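Local coordinates for protein rhodopsin (Todarodes pacificus, PDB 2Z73) that detects light for vision, its bound 11-cis retinal isomerising to the all-trans form and so activating a G protein that signals to phospholipase C, at residues 268-271 with 272-276; 215-218 with 219-223; 187-190 with 191-194; 157-160 with 161-165; 12-15 with 16-19. All coordinates share one frame; numbering follows the deposited sequence.

Contact 1 (268-271 with 272-276). With RET (retinal), chain D.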
# COMPACT_ATOMS: atom_id res chain seq x y z
N SER A 268 1.10 1.45 8.60
CA SER A 268 2.02 0.70 9.44
C SER A 268 2.35 -0.61 8.77
O SER A 268 3.48 -1.09 8.84
CB SER A 268 1.39 0.42 10.80
OG SER A 268 0.68 1.55 11.28
N GLN A 269 1.34 -1.19 8.13
CA GLN A 269 1.50 -2.46 7.44
C GLN A 269 2.53 -2.31 6.32
O GLN A 269 3.47 -3.11 6.20
CB GLN A 269 0.14 -2.90 6.88
CG GLN A 269 0.19 -4.11 5.98
CD GLN A 269 0.45 -3.75 4.54
OE1 GLN A 269 -0.43 -3.21 3.86
NE2 GLN A 269 1.64 -4.03 4.07
N PHE A 270 2.37 -1.26 5.53
CA PHE A 270 3.27 -0.98 4.42
C PHE A 270 4.70 -0.85 4.91
O PHE A 270 5.60 -1.54 4.42
CB PHE A 270 2.83 0.31 3.72
CG PHE A 270 3.62 0.62 2.49
CD1 PHE A 270 4.87 1.24 2.58
CD2 PHE A 270 3.15 0.24 1.24
CE1 PHE A 270 5.64 1.46 1.44
CE2 PHE A 270 3.91 0.46 0.09
CZ PHE A 270 5.16 1.07 0.19
N LEU A 271 4.92 0.05 5.87
CA LEU A 271 6.25 0.28 6.43
C LEU A 271 6.88 -1.00 6.98
O LEU A 271 8.00 -1.36 6.62
CB LEU A 271 6.18 1.34 7.53
CG LEU A 271 5.63 2.67 7.02
CD1 LEU A 271 5.48 3.64 8.17
CD2 LEU A 271 6.56 3.22 5.95
N LEU A 272 6.15 -1.69 7.86
CA LEU A 272 6.65 -2.93 8.44
C LEU A 272 6.98 -3.94 7.36
O LEU A 272 7.87 -4.77 7.53
CB LEU A 272 5.61 -3.55 9.38
CG LEU A 272 5.40 -2.86 10.73
CD1 LEU A 272 4.20 -3.48 11.41
CD2 LEU A 272 6.65 -3.01 11.58
N SER A 273 6.25 -3.89 6.25
CA SER A 273 6.48 -4.82 5.15
C SER A 273 7.67 -4.45 4.25
O SER A 273 8.44 -5.33 3.87
CB SER A 273 5.22 -4.92 4.27
OG SER A 273 4.10 -5.31 5.03
N TRP A 274 7.83 -3.17 3.93
CA TRP A 274 8.93 -2.76 3.06
C TRP A 274 10.25 -2.37 3.72
O TRP A 274 11.31 -2.64 3.16
CB TRP A 274 8.49 -1.60 2.15
CG TRP A 274 7.52 -1.99 1.08
CD1 TRP A 274 6.16 -2.01 1.18
CD2 TRP A 274 7.83 -2.43 -0.25
NE1 TRP A 274 5.60 -2.44 -0.00
CE2 TRP A 274 6.60 -2.70 -0.90
CE3 TRP A 274 9.03 -2.62 -0.96
CZ2 TRP A 274 6.54 -3.15 -2.22
CZ3 TRP A 274 8.96 -3.08 -2.28
CH2 TRP A 274 7.73 -3.34 -2.89
N SER A 275 10.20 -1.74 4.89
CA SER A 275 11.42 -1.30 5.55
C SER A 275 12.52 -2.35 5.66
O SER A 275 13.69 -2.03 5.49
CB SER A 275 11.10 -0.73 6.92
OG SER A 275 10.26 0.41 6.77
N PRO A 276 12.16 -3.61 5.94
CA PRO A 276 13.24 -4.61 6.03
C PRO A 276 14.04 -4.69 4.72
O PRO A 276 15.24 -4.43 4.70
CB PRO A 276 12.48 -5.90 6.33
CG PRO A 276 11.30 -5.41 7.11
CD PRO A 276 10.87 -4.19 6.36
C1 RET D . 12.25 1.22 -1.52
C2 RET D . 11.93 1.52 -0.03
C3 RET D . 10.61 0.98 0.49
C4 RET D . 9.42 1.35 -0.41
C5 RET D . 9.69 1.09 -1.89
C6 RET D . 10.96 1.02 -2.42
C7 RET D . 11.22 0.74 -3.89
C8 RET D . 11.02 -0.50 -4.52
C9 RET D . 11.14 -0.92 -5.92
C10 RET D . 10.83 -2.21 -6.10
C11 RET D . 10.75 -3.01 -7.31
C12 RET D . 10.43 -4.34 -7.41
C13 RET D . 10.17 -5.46 -6.43
C14 RET D . 9.77 -6.68 -6.88
C15 RET D . 9.51 -7.83 -5.99
C16 RET D . 13.12 2.34 -2.08
C17 RET D . 13.15 -0.06 -1.50
C18 RET D . 8.39 0.92 -2.63
C19 RET D . 11.54 0.07 -7.00
C20 RET D . 10.39 -5.13 -4.93
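F270 and W274, one turn apart on helix 246-286, form an offset aromatic stack: the phenyl and the five-membered indole ring have centroids 4.1 Å apart and planes 26° from parallel. W274 CD1 sits over the centre of the F270 ring, and W274 NE1 comes to 3.4 Å from F270 CE2. With CG opposite its own backbone N (chi1 -175°), F270 swings forward along the helix to meet the indole. The same indole face that takes F270 CZ carries retinal C18 farther along, and the far corner of the six-membered ring, W274 CZ3, touches retinal C20 at 3.6 Å. Hydrogen bonding is shared by backbone and hydroxyls. S273 OG gives a short bond of 2.6 Å to Q269 O, which S273 N reaches from the opposite face of the carbonyl plane. S275 repeats the device: its OG lies 2.9 Å from L271 O, above the carbonyl plane, while S275 N bonds to that oxygen within the plane. Both hydroxyls are thus satisfied inside the helix. P276 has no amide hydrogen to give, and the helix kinks there. Tryptophan beside retinal, two residues before a kinking proline, is the W-x-P signature of transmembrane helix 6 in rhodopsin-family receptors.

Contact 2 (215-218 with 219-223)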
# COMPACT_ATOMS: atom_id res chain seq x y z
N ILE A 215 4.64 13.44 4.48
CA ILE A 215 3.25 13.88 4.36
C ILE A 215 2.43 13.11 5.39
O ILE A 215 1.63 13.69 6.12
CB ILE A 215 2.71 13.58 2.95
CG1 ILE A 215 3.48 14.40 1.92
CG2 ILE A 215 1.24 13.93 2.87
CD1 ILE A 215 3.05 14.14 0.49
N ILE A 216 2.63 11.80 5.45
CA ILE A 216 1.91 10.97 6.41
C ILE A 216 2.09 11.52 7.83
O ILE A 216 1.13 12.01 8.42
CB ILE A 216 2.41 9.50 6.35
CG1 ILE A 216 1.93 8.86 5.05
CG2 ILE A 216 1.89 8.73 7.54
CD1 ILE A 216 2.66 7.59 4.69
N PHE A 217 3.31 11.45 8.36
CA PHE A 217 3.60 11.94 9.71
C PHE A 217 3.10 13.36 9.96
O PHE A 217 2.53 13.65 11.02
CB PHE A 217 5.11 11.87 10.00
CG PHE A 217 5.54 12.61 11.25
CD1 PHE A 217 5.85 13.97 11.20
CD2 PHE A 217 5.62 11.96 12.47
CE1 PHE A 217 6.23 14.67 12.35
CE2 PHE A 217 6.00 12.65 13.63
CZ PHE A 217 6.31 14.01 13.56
N PHE A 218 3.31 14.25 8.99
CA PHE A 218 2.88 15.64 9.11
C PHE A 218 1.37 15.74 9.25
O PHE A 218 0.86 16.66 9.87
CB PHE A 218 3.34 16.44 7.89
CG PHE A 218 2.77 17.84 7.83
CD1 PHE A 218 1.49 18.07 7.34
CD2 PHE A 218 3.53 18.93 8.26
CE1 PHE A 218 0.97 19.36 7.29
CE2 PHE A 218 3.02 20.22 8.21
CZ PHE A 218 1.74 20.43 7.72
N CYS A 219 0.66 14.78 8.67
CA CYS A 219 -0.80 14.76 8.73
C CYS A 219 -1.31 14.07 9.99
O CYS A 219 -2.23 14.56 10.64
CB CYS A 219 -1.38 14.05 7.50
SG CYS A 219 -1.38 15.05 5.99
N TYR A 220 -0.73 12.93 10.33
CA TYR A 220 -1.18 12.22 11.51
C TYR A 220 -0.68 12.90 12.77
O TYR A 220 -1.43 13.04 13.73
CB TYR A 220 -0.75 10.76 11.46
CG TYR A 220 -1.50 10.01 10.39
CD1 TYR A 220 -2.90 9.94 10.42
CD2 TYR A 220 -0.84 9.45 9.30
CE1 TYR A 220 -3.61 9.34 9.39
CE2 TYR A 220 -1.55 8.84 8.27
CZ TYR A 220 -2.93 8.79 8.32
OH TYR A 220 -3.64 8.21 7.29
N PHE A 221 0.57 13.33 12.77
CA PHE A 221 1.08 14.00 13.96
C PHE A 221 0.28 15.28 14.15
O PHE A 221 0.18 15.81 15.26
CB PHE A 221 2.56 14.35 13.81
CG PHE A 221 3.15 14.99 15.03
CD1 PHE A 221 3.27 14.26 16.21
CD2 PHE A 221 3.58 16.31 15.01
CE1 PHE A 221 3.80 14.85 17.36
CE2 PHE A 221 4.11 16.91 16.15
CZ PHE A 221 4.22 16.17 17.33
N ASN A 222 -0.30 15.76 13.05
CA ASN A 222 -1.11 16.98 13.05
C ASN A 222 -2.52 16.68 13.52
O ASN A 222 -3.25 17.58 13.93
CB ASN A 222 -1.14 17.57 11.64
CG ASN A 222 -1.38 19.06 11.63
OD1 ASN A 222 -2.34 19.55 12.23
ND2 ASN A 222 -0.51 19.79 10.95
N ILE A 223 -2.91 15.42 13.44
CA ILE A 223 -4.24 15.00 13.87
C ILE A 223 -4.17 14.70 15.36
O ILE A 223 -5.16 14.82 16.09
CB ILE A 223 -4.70 13.74 13.08
CG1 ILE A 223 -5.06 14.15 11.65
CG2 ILE A 223 -5.87 13.06 13.77
CD1 ILE A 223 -5.42 12.99 10.74
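Transmembrane helix 5 of the seven-helix receptor bundle supplies this contact, in which F217 pairs with F221, I216 with Y220 and F218 with N222, all one turn apart. F217 and F221 point the same way with planes only 7° apart, yet the rings are slid past each other and barely overlap. Over the centre of one face of F217 lies F221 CB instead, in a CH-pi contact 3.8 Å from the ring centroid and 12° off the normal; F217 CZ in turn lies 3.6 Å from F221 CG. Both phenylalanines carry CG anti to the backbone N, which keeps them side by side. On another side, I216 CG2 meets Y220 CD2 at 3.3 Å, lying in the plane of the phenol at its edge. Y220 also packs on S130 of helix 104-138 and on S263 and I264 of helix 246-286, so a serine in its place would probably leave I216 CG2 without its aromatic partner and open a gap between three helices. N222 ND2 stands 3.9 Å above the F218 ring, toward its rim. I216 O accepts from both C219 N and Y220 N, the latter at 2.8 Å. The chemistry is two-sided: mostly apolar rings, with the amide of N222 over F218, on the surface, where they may meet lipid, and a buried tyrosine that takes I216 at its edge and faces helices 104-138 and 246-286.

Contact 3 (187-190 with 191-194). With RET (retinal), chain D.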
# COMPACT_ATOMS: atom_id res chain seq x y z
N SER A 187 13.92 -6.77 -9.78
CA SER A 187 13.83 -5.58 -8.93
C SER A 187 14.86 -4.60 -9.48
O SER A 187 15.45 -4.86 -10.53
CB SER A 187 14.15 -5.93 -7.48
OG SER A 187 13.94 -4.82 -6.63
N PHE A 188 15.08 -3.49 -8.78
CA PHE A 188 16.08 -2.54 -9.24
C PHE A 188 17.47 -3.00 -8.81
O PHE A 188 17.60 -3.92 -8.00
CB PHE A 188 15.79 -1.14 -8.70
CG PHE A 188 15.77 -1.04 -7.20
CD1 PHE A 188 16.81 -0.41 -6.52
CD2 PHE A 188 14.72 -1.56 -6.47
CE1 PHE A 188 16.80 -0.29 -5.13
CE2 PHE A 188 14.69 -1.45 -5.08
CZ PHE A 188 15.74 -0.81 -4.41
N ASP A 189 18.50 -2.37 -9.35
CA ASP A 189 19.88 -2.74 -9.01
C ASP A 189 20.39 -1.94 -7.81
O ASP A 189 20.67 -0.75 -7.91
CB ASP A 189 20.77 -2.50 -10.23
CG ASP A 189 22.15 -3.08 -10.06
OD1 ASP A 189 22.42 -3.69 -9.00
OD2 ASP A 189 22.96 -2.93 -10.99
N TYR A 190 20.50 -2.62 -6.66
CA TYR A 190 20.98 -1.99 -5.43
C TYR A 190 22.40 -2.43 -5.13
O TYR A 190 22.95 -2.12 -4.07
CB TYR A 190 20.05 -2.33 -4.26
CG TYR A 190 19.69 -3.80 -4.16
CD1 TYR A 190 18.37 -4.23 -4.34
CD2 TYR A 190 20.66 -4.76 -3.89
CE1 TYR A 190 18.03 -5.58 -4.27
CE2 TYR A 190 20.33 -6.12 -3.82
CZ TYR A 190 19.01 -6.52 -4.01
OH TYR A 190 18.68 -7.85 -3.96
N ILE A 191 22.99 -3.16 -6.07
CA ILE A 191 24.35 -3.65 -5.90
C ILE A 191 25.37 -2.71 -6.58
O ILE A 191 26.28 -2.20 -5.93
CB ILE A 191 24.48 -5.06 -6.48
CG1 ILE A 191 23.58 -6.02 -5.69
CG2 ILE A 191 25.91 -5.50 -6.45
CD1 ILE A 191 23.52 -7.42 -6.26
N SER A 192 25.20 -2.47 -7.88
CA SER A 192 26.09 -1.58 -8.61
C SER A 192 26.20 -0.25 -7.88
O SER A 192 25.19 0.32 -7.46
CB SER A 192 25.55 -1.34 -10.02
OG SER A 192 25.64 -2.52 -10.80
N ARG A 193 27.42 0.26 -7.74
CA ARG A 193 27.65 1.50 -7.01
C ARG A 193 28.12 2.71 -7.82
O ARG A 193 28.71 3.63 -7.26
CB ARG A 193 28.61 1.26 -5.87
CG ARG A 193 28.16 0.15 -4.95
CD ARG A 193 28.99 0.12 -3.70
NE ARG A 193 28.50 -0.87 -2.75
CZ ARG A 193 29.02 -1.04 -1.54
NH1 ARG A 193 28.52 -1.96 -0.73
NH2 ARG A 193 30.04 -0.30 -1.15
N ASP A 194 27.84 2.71 -9.12
CA ASP A 194 28.24 3.83 -9.97
C ASP A 194 27.40 5.04 -9.66
O ASP A 194 26.33 4.93 -9.06
CB ASP A 194 28.09 3.48 -11.45
CG ASP A 194 26.71 2.99 -11.78
OD1 ASP A 194 26.48 1.77 -11.65
OD2 ASP A 194 25.86 3.82 -12.15
C1 RET D . 12.25 1.22 -1.52
C2 RET D . 11.93 1.52 -0.03
C3 RET D . 10.61 0.98 0.49
C4 RET D . 9.42 1.35 -0.41
C5 RET D . 9.69 1.09 -1.89
C6 RET D . 10.96 1.02 -2.42
C7 RET D . 11.22 0.74 -3.89
C8 RET D . 11.02 -0.50 -4.52
C9 RET D . 11.14 -0.92 -5.92
C10 RET D . 10.83 -2.21 -6.10
C11 RET D . 10.75 -3.01 -7.31
C12 RET D . 10.43 -4.34 -7.41
C13 RET D . 10.17 -5.46 -6.43
C14 RET D . 9.77 -6.68 -6.88
C15 RET D . 9.51 -7.83 -5.99
C16 RET D . 13.12 2.34 -2.08
C17 RET D . 13.15 -0.06 -1.50
C18 RET D . 8.39 0.92 -2.63
C19 RET D . 11.54 0.07 -7.00
C20 RET D . 10.39 -5.13 -4.93
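The carboxylate of D189 reaches forward along the chain and grips I191 and S192. Its OD1 takes two amides from the same face of the carboxylate plane: I191 N at 3.0 Å and, more nearly straight at 164°, S192 N at 3.2 Å. The other oxygen, OD2, receives S192 OG at 2.7 Å on its syn side, somewhat out of plane. D189 can reach both because its CG lies opposite the backbone N (chi1 -169°), and three bonds on two oxygens hold the carboxylate against turning; the donors around it probably stabilise its negative charge. Y190 and I191 lean across one another at an angle, I191 CG1 coming 3.7 Å from Y190 CD2. The phenol of Y190 also places CD1 over one face of the F188 ring, while its hydroxyl bonds to E180 and the side chain packs on Y277 and A281 of helix 246-286. Away from the turn, F188 CD2 touches retinal C19 at 3.6 Å, and S187 OG, bonded to Y277 OH, lies 3.6 Å from retinal C12. D194 then caps the start of helix 195-224. The D189 side chain closes an Asx turn, with a further bond to the third amide along, just after the strand of the extracellular hairpin 177-179/186-188 that contributes S187 and F188 to the retinal pocket.

Contact 4 (157-160 with 161-165)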
# COMPACT_ATOMS: atom_id res chain seq x y z
N ILE A 157 -3.99 11.93 -9.90
CA ILE A 157 -3.19 12.23 -11.09
C ILE A 157 -1.77 12.54 -10.62
O ILE A 157 -0.79 12.13 -11.27
CB ILE A 157 -3.72 13.46 -11.86
CG1 ILE A 157 -5.05 13.12 -12.54
CG2 ILE A 157 -2.70 13.89 -12.91
CD1 ILE A 157 -5.62 14.26 -13.36
N PHE A 158 -1.65 13.27 -9.51
CA PHE A 158 -0.33 13.57 -8.98
C PHE A 158 0.31 12.24 -8.59
O PHE A 158 1.48 11.98 -8.89
CB PHE A 158 -0.41 14.47 -7.75
CG PHE A 158 0.83 14.45 -6.90
CD1 PHE A 158 2.04 14.91 -7.41
CD2 PHE A 158 0.81 13.91 -5.62
CE1 PHE A 158 3.22 14.85 -6.65
CE2 PHE A 158 1.98 13.84 -4.85
CZ PHE A 158 3.18 14.31 -5.37
N VAL A 159 -0.47 11.42 -7.90
CA VAL A 159 -0.00 10.12 -7.46
C VAL A 159 0.56 9.32 -8.63
O VAL A 159 1.67 8.80 -8.56
CB VAL A 159 -1.14 9.29 -6.84
CG1 VAL A 159 -0.58 7.95 -6.37
CG2 VAL A 159 -1.80 10.05 -5.69
N TRP A 160 -0.22 9.20 -9.70
CA TRP A 160 0.24 8.44 -10.85
C TRP A 160 1.51 9.02 -11.45
O TRP A 160 2.48 8.31 -11.66
CB TRP A 160 -0.87 8.33 -11.91
CG TRP A 160 -1.86 7.22 -11.63
CD1 TRP A 160 -2.92 7.26 -10.77
CD2 TRP A 160 -1.85 5.90 -12.20
NE1 TRP A 160 -3.57 6.04 -10.77
CE2 TRP A 160 -2.94 5.19 -11.63
CE3 TRP A 160 -1.03 5.24 -13.13
CZ2 TRP A 160 -3.23 3.87 -11.97
CZ3 TRP A 160 -1.32 3.92 -13.46
CH2 TRP A 160 -2.41 3.25 -12.89
N LEU A 161 1.51 10.32 -11.71
CA LEU A 161 2.70 10.95 -12.28
C LEU A 161 3.90 10.70 -11.37
O LEU A 161 4.96 10.24 -11.82
CB LEU A 161 2.49 12.45 -12.46
CG LEU A 161 1.99 12.83 -13.85
CD1 LEU A 161 2.94 12.25 -14.89
CD2 LEU A 161 0.58 12.29 -14.07
N TRP A 162 3.73 11.01 -10.09
CA TRP A 162 4.79 10.82 -9.11
C TRP A 162 5.33 9.39 -9.18
O TRP A 162 6.51 9.17 -9.44
CB TRP A 162 4.23 11.11 -7.72
CG TRP A 162 5.23 11.06 -6.62
CD1 TRP A 162 5.50 9.99 -5.82
CD2 TRP A 162 6.08 12.12 -6.18
NE1 TRP A 162 6.47 10.33 -4.90
CE2 TRP A 162 6.84 11.63 -5.11
CE3 TRP A 162 6.27 13.44 -6.60
CZ2 TRP A 162 7.79 12.42 -4.44
CZ3 TRP A 162 7.21 14.23 -5.93
CH2 TRP A 162 7.95 13.71 -4.86
N SER A 163 4.45 8.41 -8.98
CA SER A 163 4.82 6.99 -9.00
C SER A 163 5.59 6.57 -10.25
O SER A 163 6.60 5.88 -10.16
CB SER A 163 3.58 6.13 -8.87
OG SER A 163 2.90 6.41 -7.67
N VAL A 164 5.09 6.95 -11.42
CA VAL A 164 5.78 6.58 -12.63
C VAL A 164 7.15 7.24 -12.67
O VAL A 164 8.15 6.60 -12.97
CB VAL A 164 4.98 7.00 -13.87
CG1 VAL A 164 5.68 6.50 -15.14
CG2 VAL A 164 3.58 6.45 -13.78
N LEU A 165 7.18 8.53 -12.33
CA LEU A 165 8.41 9.31 -12.33
C LEU A 165 9.59 8.71 -11.58
O LEU A 165 10.70 8.64 -12.10
CB LEU A 165 8.14 10.71 -11.77
CG LEU A 165 9.39 11.57 -11.53
CD1 LEU A 165 10.17 11.75 -12.83
CD2 LEU A 165 8.96 12.90 -10.97
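S163 sends both its backbone N and its OG to V159 O, each at 2.8 Å, the hydroxyl approaching from well above the carbonyl plane. A buried serine hydroxyl is so satisfied within its own helix, OG being set beside the backbone N (chi1 -59°) and thus turned back toward the preceding turn. The neighbouring backbone pairs are regular: L161 N to I157 O at 3.0 Å, W162 N to F158 O at 2.7 Å, and V164 N to W160 O at 3.0 Å. W160 NE1 bonds to N75 OD1. F158 and W162 run side by side but meet obliquely, with planes 50° apart; F158 CE1 lies 3.4 Å from W162 CE3, and W162 CB stands over the phenyl face toward its rim as a CH-pi partner. Beyond them, F158 packs on M128 and W162 on M124, both of helix 104-138. I157 CG2 and L161 CD2, 3.8 Å apart, make an apolar patch. The segment is regular transmembrane helix 4, and W160 with N75 corresponds to the tryptophan-asparagine pair that ties helix 4 to helix 2 in rhodopsin-family receptors.

Contact 5 (12-15 with 16-19)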
# COMPACT_ATOMS: atom_id res chain seq x y z
N TRP A 12 23.18 -20.62 -12.27
CA TRP A 12 22.52 -19.33 -12.29
C TRP A 12 22.44 -18.68 -13.67
O TRP A 12 21.72 -17.70 -13.85
CB TRP A 12 23.26 -18.37 -11.35
CG TRP A 12 24.74 -18.31 -11.66
CD1 TRP A 12 25.72 -19.08 -11.11
CD2 TRP A 12 25.36 -17.54 -12.69
NE1 TRP A 12 26.92 -18.85 -11.74
CE2 TRP A 12 26.73 -17.91 -12.72
CE3 TRP A 12 24.91 -16.58 -13.60
CZ2 TRP A 12 27.64 -17.35 -13.62
CZ3 TRP A 12 25.81 -16.02 -14.50
CH2 TRP A 12 27.17 -16.41 -14.50
N TYR A 13 23.16 -19.22 -14.65
CA TYR A 13 23.18 -18.61 -15.98
C TYR A 13 21.85 -18.38 -16.65
O TYR A 13 21.06 -19.30 -16.86
CB TYR A 13 24.04 -19.41 -16.95
CG TYR A 13 24.15 -18.72 -18.29
CD1 TYR A 13 23.55 -19.27 -19.43
CD2 TYR A 13 24.85 -17.52 -18.43
CE1 TYR A 13 23.65 -18.63 -20.67
CE2 TYR A 13 24.95 -16.88 -19.65
CZ TYR A 13 24.34 -17.44 -20.77
OH TYR A 13 24.43 -16.82 -22.00
N ASN A 14 21.62 -17.13 -17.03
CA ASN A 14 20.41 -16.77 -17.72
C ASN A 14 20.78 -16.23 -19.10
O ASN A 14 21.50 -15.25 -19.23
CB ASN A 14 19.62 -15.72 -16.94
CG ASN A 14 18.21 -15.57 -17.45
OD1 ASN A 14 17.99 -15.36 -18.65
ND2 ASN A 14 17.25 -15.69 -16.56
N PRO A 15 20.29 -16.88 -20.16
CA PRO A 15 20.59 -16.44 -21.51
C PRO A 15 19.99 -15.09 -21.89
O PRO A 15 20.42 -14.48 -22.87
CB PRO A 15 20.05 -17.57 -22.37
CG PRO A 15 18.86 -18.04 -21.58
CD PRO A 15 19.44 -18.08 -20.18
N SER A 16 19.01 -14.63 -21.11
CA SER A 16 18.33 -13.36 -21.39
C SER A 16 18.81 -12.18 -20.56
O SER A 16 18.82 -11.04 -21.03
CB SER A 16 16.83 -13.50 -21.14
OG SER A 16 16.27 -14.61 -21.82
N ILE A 17 19.21 -12.46 -19.32
CA ILE A 17 19.62 -11.43 -18.38
C ILE A 17 20.99 -11.73 -17.79
O ILE A 17 21.27 -12.87 -17.40
CB ILE A 17 18.56 -11.35 -17.26
CG1 ILE A 17 17.18 -11.13 -17.90
CG2 ILE A 17 18.92 -10.25 -16.24
CD1 ILE A 17 16.01 -11.39 -16.99
N VAL A 18 21.86 -10.72 -17.73
CA VAL A 18 23.19 -10.92 -17.17
C VAL A 18 23.13 -10.78 -15.66
O VAL A 18 22.97 -9.68 -15.16
CB VAL A 18 24.22 -9.88 -17.69
CG1 VAL A 18 25.57 -10.08 -17.01
CG2 VAL A 18 24.37 -10.00 -19.21
N VAL A 19 23.25 -11.90 -14.96
CA VAL A 19 23.23 -11.92 -13.50
C VAL A 19 24.46 -11.25 -12.90
O VAL A 19 25.58 -11.58 -13.26
CB VAL A 19 23.19 -13.36 -12.99
CG1 VAL A 19 23.43 -13.39 -11.48
CG2 VAL A 19 21.86 -14.01 -13.36
O HOH W 1 23.02 -14.49 -16.21
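The indole of W12 meets V19 obliquely, CE3 lying 3.7 Å from V19 CB, and a water sits at the indole edge in the ring plane. Over one face of the Y13 ring lies P15 N, toward the rim. The third flat group, the amide of N14, is used in two ways by its oxygen: S16 N arrives in the carbonyl plane at 2.8 Å, and I17 N comes from above it at 3.2 Å. N14 CG points opposite its own backbone N (chi1 -166°), which carries OD1 forward over the bend as an Asx turn. The water joins the two arms, accepting from N14 N at 3.1 Å and V19 N at 2.9 Å and donating to I17 O at 2.7 Å. The N14 ND2 end bonds to W101 O, so this buried amide is held at both ends. A leucine here would probably leave the amides of S16 and I17 without their acceptor and cost W101 O the ND2 donor, letting the bend shift. The turn lies before helix 21-24, where R24 reaches V19 O; N14, I17 and V19 rest on L179 of strand 177-179, and I17 also packs on F105 and C108 of helix 104-138.

Contacts 1, 2 and 4 are turns of transmembrane helices 6, 5 and 4, whereas contact 3 follows the end of an extracellular strand and contact 5 is an irregular extracellular turn. Each helical turn sets an aromatic pair four residues apart, and in contacts 1 and 4 serine hydroxyls return to backbone oxygens. Contact 1, its aromatic pair buried, lies nearest the centre of the chain, about 9 Å from it; contact 2 puts three exposed phenylalanines on the surface, and contact 5 lies farthest out, about 31 Å. Outside the membrane, an acidic or amide side chain holds the bend instead, and contact 5 adds a water. Contacts 1 and 3 both touch retinal.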